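Local coordinates for response regulator (Caulobacter vibrioides, PDB 3N0R), which probably acts in the stress response as an anti-anti-sigma switch, pairing a sigma-factor-like region with a two-component receiver domain that controls it, at residues 160-165 against 186-191; 196-201 against 223-228. The protein carries 1 engineered substitution. One frame throughout, in Å; residues are numbered along the deposited sequence. Where two conformers were deposited one is given.

Contact 1 of 2, residues 160-165 against 186-191; sequences ATEVLI and DVTDIA
Val163 and Ile165 tie strand 162-166 to the parallel edge strand 186-191 of the receiver domain's sheet; helix 170-182 links the two in a beta-alpha-beta unit. Among the backbone bonds, Val163 N gives to Asp186 O at 2.8 Å and Val163 O takes Thr188 N at 2.9 Å. Ile165 makes the same pair of bonds three residues farther along the partner strand, which holds one residue more over this interval, near Thr188: its N points nearly straight at Asp189 O (3.1 Å, 177° at the hydrogen) and its O receives Ala191 N. Apolar contacts fill the face turned to helix 170-182: Ile165 CD1 reaches Val187 CG1 at 4.0 Å, the side chains crossing at a slant, whereas Ile165 and Ile190 run side by side. On the other face Leu164 CD1 lies 3.9 Å from Asp189 CB. The extended chain of Glu162 crosses the Thr188 side chain at about a right angle, its CB 3.7 Å from Thr188 CG2. Its carboxylate stands 84° to that of Asp186, and its salt bridge to Arg204 probably eases the nearness of like charges. Thr188 chi1 (57°) puts OG1 between backbone N and carbonyl carbon, where it meets the water that donates to Glu162 OE1, 2.7 Å from Thr188 OG1.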
loop_
_atom_site.group_PDB
_atom_site.type_symbol
_atom_site.label_atom_id
_atom_site.label_comp_id
_atom_site.label_asym_id
_atom_site.label_seq_id
_atom_site.Cartn_x
_atom_site.Cartn_y
_atom_site.Cartn_z
ATOM N N ALA A 160 -0.126 -14.786 -13.203
ATOM C CA ALA A 160 1.134 -15.226 -12.615
ATOM C C ALA A 160 2.283 -14.487 -13.282
ATOM O O ALA A 160 2.321 -14.341 -14.511
ATOM C CB ALA A 160 1.312 -16.728 -12.789
ATOM N N THR A 161 3.233 -14.046 -12.480
ATOM C CA THR A 161 4.398 -13.391 -13.035
ATOM C C THR A 161 5.669 -13.931 -12.403
ATOM O O THR A 161 5.626 -14.731 -11.458
ATOM C CB THR A 161 4.294 -11.861 -12.906
ATOM O OG1 THR A 161 5.313 -11.226 -13.691
ATOM C CG2 THR A 161 4.377 -11.427 -11.453
ATOM N N GLU A 162 6.797 -13.507 -12.954
ATOM C CA GLU A 162 8.094 -13.906 -12.439
ATOM C C GLU A 162 8.572 -12.904 -11.404
ATOM O O GLU A 162 8.540 -11.695 -11.640
ATOM C CB GLU A 162 9.104 -14.004 -13.582
ATOM C CG GLU A 162 8.777 -15.100 -14.571
ATOM C CD GLU A 162 9.819 -15.238 -15.659
ATOM O OE1 GLU A 162 10.845 -14.528 -15.599
ATOM O OE2 GLU A 162 9.609 -16.060 -16.574
ATOM N N VAL A 163 9.006 -13.413 -10.260
ATOM C CA VAL A 163 9.354 -12.572 -9.127
ATOM C C VAL A 163 10.785 -12.808 -8.679
ATOM O O VAL A 163 11.199 -13.954 -8.469
ATOM C CB VAL A 163 8.400 -12.841 -7.947
ATOM C CG1 VAL A 163 8.718 -11.920 -6.789
ATOM C CG2 VAL A 163 6.953 -12.667 -8.400
ATOM N N LEU A 164 11.534 -11.717 -8.523
ATOM C CA LEU A 164 12.869 -11.754 -7.921
ATOM C C LEU A 164 12.779 -11.225 -6.495
ATOM O O LEU A 164 12.169 -10.175 -6.251
ATOM C CB LEU A 164 13.830 -10.874 -8.727
ATOM C CG LEU A 164 15.205 -10.631 -8.103
ATOM C CD1 LEU A 164 15.992 -11.937 -7.989
ATOM C CD2 LEU A 164 15.987 -9.626 -8.936
ATOM N N ILE A 165 13.368 -11.961 -5.558
ATOM C CA ILE A 165 13.447 -11.516 -4.172
ATOM C C ILE A 165 14.894 -11.140 -3.866
ATOM O O ILE A 165 15.808 -11.884 -4.215
ATOM C CB ILE A 165 12.974 -12.638 -3.215
ATOM C CG1 ILE A 165 11.494 -12.955 -3.458
ATOM C CG2 ILE A 165 13.232 -12.255 -1.752
ATOM C CD1 ILE A 165 11.055 -14.271 -2.907
ATOM N N ASP A 186 5.732 -17.068 -9.768
ATOM C CA ASP A 186 6.914 -17.895 -9.991
ATOM C C ASP A 186 8.149 -17.158 -9.507
ATOM O O ASP A 186 8.569 -16.182 -10.119
ATOM C CB ASP A 186 7.026 -18.172 -11.498
ATOM C CG ASP A 186 8.237 -19.000 -11.870
ATOM O OD1 ASP A 186 8.764 -19.741 -11.014
ATOM O OD2 ASP A 186 8.648 -18.922 -13.050
ATOM N N VAL A 187 8.730 -17.614 -8.409
ATOM C CA VAL A 187 9.959 -17.015 -7.907
ATOM C C VAL A 187 11.117 -17.534 -8.729
ATOM O O VAL A 187 11.397 -18.724 -8.725
ATOM C CB VAL A 187 10.178 -17.323 -6.413
ATOM C CG1 VAL A 187 11.549 -16.830 -5.943
ATOM C CG2 VAL A 187 9.070 -16.667 -5.596
ATOM N N THR A 188 11.782 -16.644 -9.449
ATOM C CA THR A 188 12.857 -17.078 -10.328
ATOM C C THR A 188 14.242 -17.009 -9.685
ATOM O O THR A 188 15.160 -17.650 -10.167
ATOM C CB THR A 188 12.860 -16.286 -11.619
ATOM O OG1 THR A 188 12.969 -14.898 -11.303
ATOM C CG2 THR A 188 11.571 -16.543 -12.410
ATOM N N ASP A 189 14.398 -16.232 -8.615
ATOM C CA ASP A 189 15.635 -16.265 -7.838
ATOM C C ASP A 189 15.445 -15.514 -6.530
ATOM O O ASP A 189 14.499 -14.734 -6.370
ATOM C CB ASP A 189 16.822 -15.677 -8.620
ATOM C CG ASP A 189 18.167 -16.314 -8.242
ATOM O OD1 ASP A 189 18.260 -17.071 -7.255
ATOM O OD2 ASP A 189 19.156 -16.054 -8.960
ATOM N N ILE A 190 16.349 -15.794 -5.595
ATOM C CA ILE A 190 16.464 -15.072 -4.340
ATOM C C ILE A 190 17.924 -14.679 -4.212
ATOM O O ILE A 190 18.800 -15.539 -4.096
ATOM C CB ILE A 190 16.047 -15.916 -3.120
ATOM C CG1 ILE A 190 14.621 -16.459 -3.294
ATOM C CG2 ILE A 190 16.205 -15.092 -1.842
ATOM C CD1 ILE A 190 14.161 -17.324 -2.148
ATOM N N ALA A 191 18.181 -13.379 -4.256
ATOM C CA ALA A 191 19.533 -12.842 -4.211
ATOM C C ALA A 191 19.832 -12.313 -2.819
ATOM O O ALA A 191 19.005 -11.603 -2.238
ATOM C CB ALA A 191 19.663 -11.722 -5.223
HETATM O O HOH W 1 12.554 -13.300 -13.471
#

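Contact 2 of 2, residues 196-201 against 223-228; sequences EALEAV and DAVKDI
Val225 points its CG1 at helix 194-203, meeting Ala197, Leu198 and Val201 where this helix of the receiver's alpha/beta fold packs against the segment leading into helix 226-231. The contact is apolar, with no hydrogen bond between 196-201 and 223-228. Val225 CG1 comes within 3.6 Å of Leu198 CA and equally near Ala197 O, so one methyl presses on the helix backbone itself. With CG1 anti to the carbonyl carbon (chi1 -65°), that branch also meets Val201 CG2 at 3.7 Å, the two valines lying obliquely to each other. Three residues on from Val225, in the first turn of helix 226-231, Ile228 uses both its branches. Its side chain and that of Val201 pass alongside with opposite headings, Val201 CG1 touching Ile228 CG2 at 3.8 Å. Against Leu198 it stands at about a right angle, with the ends meeting: CD1 of Leu198 to CD1 of Ile228, 3.8 Å. With CG anti to its own N (chi1 -178°) and chi2 at 54°, Leu198 turns CD1 to the other segment. Farther back along 223-228, Ala224 sets its CB 4.3 Å from Leu198 CB, near a bound glycerol. The same Leu198 CD1 packs against the backbone of this residue, 3.7 Å from Ala224 O.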
loop_
_atom_site.group_PDB
_atom_site.type_symbol
_atom_site.label_atom_id
_atom_site.label_comp_id
_atom_site.label_asym_id
_atom_site.label_seq_id
_atom_site.Cartn_x
_atom_site.Cartn_y
_atom_site.Cartn_z
ATOM N N GLU A 196 24.399 -10.485 -6.627
ATOM C CA GLU A 196 23.558 -11.628 -6.973
ATOM C C GLU A 196 22.280 -11.171 -7.658
ATOM O O GLU A 196 21.808 -11.817 -8.594
ATOM C CB GLU A 196 23.254 -12.487 -5.740
ATOM C CG GLU A 196 24.513 -13.150 -5.186
ATOM C CD GLU A 196 24.260 -14.014 -3.973
ATOM O OE1 GLU A 196 23.095 -14.140 -3.544
ATOM O OE2 GLU A 196 25.244 -14.567 -3.443
ATOM N N ALA A 197 21.728 -10.048 -7.209
ATOM C CA ALA A 197 20.525 -9.504 -7.841
ATOM C C ALA A 197 20.812 -9.095 -9.281
ATOM O O ALA A 197 20.016 -9.351 -10.180
ATOM C CB ALA A 197 19.978 -8.323 -7.049
ATOM N N LEU A 198 21.955 -8.463 -9.513
ATOM C CA LEU A 198 22.308 -8.089 -10.874
ATOM C C LEU A 198 22.529 -9.310 -11.770
ATOM O O LEU A 198 22.107 -9.329 -12.924
ATOM C CB LEU A 198 23.530 -7.189 -10.868
ATOM C CG LEU A 198 23.959 -6.694 -12.245
ATOM C CD1 LEU A 198 22.826 -6.004 -13.010
ATOM C CD2 LEU A 198 25.147 -5.760 -12.086
ATOM N N GLU A 199 23.168 -10.341 -11.232
ATOM C CA GLU A 199 23.318 -11.585 -11.973
ATOM C C GLU A 199 21.956 -12.162 -12.366
ATOM O O GLU A 199 21.748 -12.581 -13.509
ATOM C CB GLU A 199 24.093 -12.589 -11.132
ATOM C CG GLU A 199 24.485 -13.838 -11.875
ATOM C CD GLU A 199 25.445 -14.699 -11.077
ATOM O OE1 GLU A 199 25.513 -14.526 -9.836
ATOM O OE2 GLU A 199 26.139 -15.540 -11.686
ATOM N N ALA A 200 21.028 -12.176 -11.416
ATOM C CA ALA A 200 19.687 -12.690 -11.693
ATOM C C ALA A 200 18.974 -11.908 -12.797
ATOM O O ALA A 200 18.394 -12.495 -13.716
ATOM C CB ALA A 200 18.849 -12.699 -10.428
ATOM N N VAL A 201 19.005 -10.582 -12.702
ATOM C CA VAL A 201 18.304 -9.747 -13.673
ATOM C C VAL A 201 18.959 -9.840 -15.054
ATOM O O VAL A 201 18.281 -9.788 -16.068
ATOM C CB VAL A 201 18.208 -8.277 -13.203
ATOM C CG1 VAL A 201 17.658 -7.407 -14.308
ATOM C CG2 VAL A 201 17.318 -8.171 -11.968
ATOM N N ASP A 223 19.901 -1.484 -5.436
ATOM C CA ASP A 223 20.747 -0.456 -6.054
ATOM C C ASP A 223 21.343 -0.797 -7.419
ATOM O O ASP A 223 21.394 0.061 -8.302
ATOM C CB ASP A 223 21.859 -0.002 -5.100
ATOM C CG ASP A 223 21.387 1.050 -4.114
ATOM O OD1 ASP A 223 20.254 1.550 -4.280
ATOM O OD2 ASP A 223 22.156 1.389 -3.187
ATOM N N ALA A 224 21.817 -2.027 -7.596
ATOM C CA ALA A 224 22.503 -2.383 -8.834
ATOM C C ALA A 224 21.546 -2.765 -9.954
ATOM O O ALA A 224 21.969 -2.946 -11.096
ATOM C CB ALA A 224 23.518 -3.495 -8.590
ATOM N N VAL A 225 20.258 -2.883 -9.639
ATOM C CA VAL A 225 19.284 -3.243 -10.663
ATOM C C VAL A 225 18.210 -2.168 -10.875
ATOM O O VAL A 225 17.369 -2.284 -11.770
ATOM C CB VAL A 225 18.624 -4.618 -10.375
ATOM C CG1 VAL A 225 19.666 -5.729 -10.451
ATOM C CG2 VAL A 225 17.906 -4.615 -9.027
ATOM N N LYS A 226 18.257 -1.115 -10.065
ATOM C CA LYS A 226 17.233 -0.076 -10.087
ATOM C C LYS A 226 17.039 0.526 -11.478
ATOM O O LYS A 226 15.908 0.726 -11.918
ATOM C CB LYS A 226 17.576 1.015 -9.070
ATOM C CG LYS A 226 16.585 2.162 -8.997
ATOM C CD LYS A 226 16.975 3.130 -7.887
ATOM C CE LYS A 226 18.429 3.562 -8.015
ATOM N NZ LYS A 226 18.853 4.441 -6.886
ATOM N N ASP A 227 18.139 0.797 -12.176
ATOM C CA ASP A 227 18.064 1.425 -13.494
ATOM C C ASP A 227 17.429 0.508 -14.541
ATOM O O ASP A 227 16.536 0.926 -15.287
ATOM C CB ASP A 227 19.450 1.880 -13.963
ATOM C CG ASP A 227 20.003 3.025 -13.134
ATOM O OD1 ASP A 227 19.234 3.629 -12.353
ATOM O OD2 ASP A 227 21.207 3.333 -13.277
ATOM N N ILE A 228 17.896 -0.737 -14.586
ATOM C CA ILE A 228 17.380 -1.738 -15.516
ATOM C C ILE A 228 15.890 -1.965 -15.289
ATOM O O ILE A 228 15.105 -1.999 -16.236
ATOM C CB ILE A 228 18.123 -3.089 -15.367
ATOM C CG1 ILE A 228 19.600 -2.943 -15.742
ATOM C CG2 ILE A 228 17.471 -4.161 -16.230
ATOM C CD1 ILE A 228 20.456 -4.103 -15.267
#

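Contact 1 closes before contact 2 opens, and helix 194-203 follows strand 186-191 after two residues, so the two come in series within the receiver domain, their centres about 13 Å apart. Contact 1 lies in the sheet, at its 186-191 edge; contact 2 lies above the face that carries Leu164 and Asp189. Helix 194-203 joins them: Leu164 CD2 packs on Val201 CG2 at 3.6 Å, while Ala191 CB sits 3.3 Å from Ala197 N. Val201 thus touches both the strand below and helix 226-231 beside it. Layered this way, sheet and neighbouring helices form one packed side of the domain, whose phosphorylation is predicted at Asp212, at the end of strand 208-212.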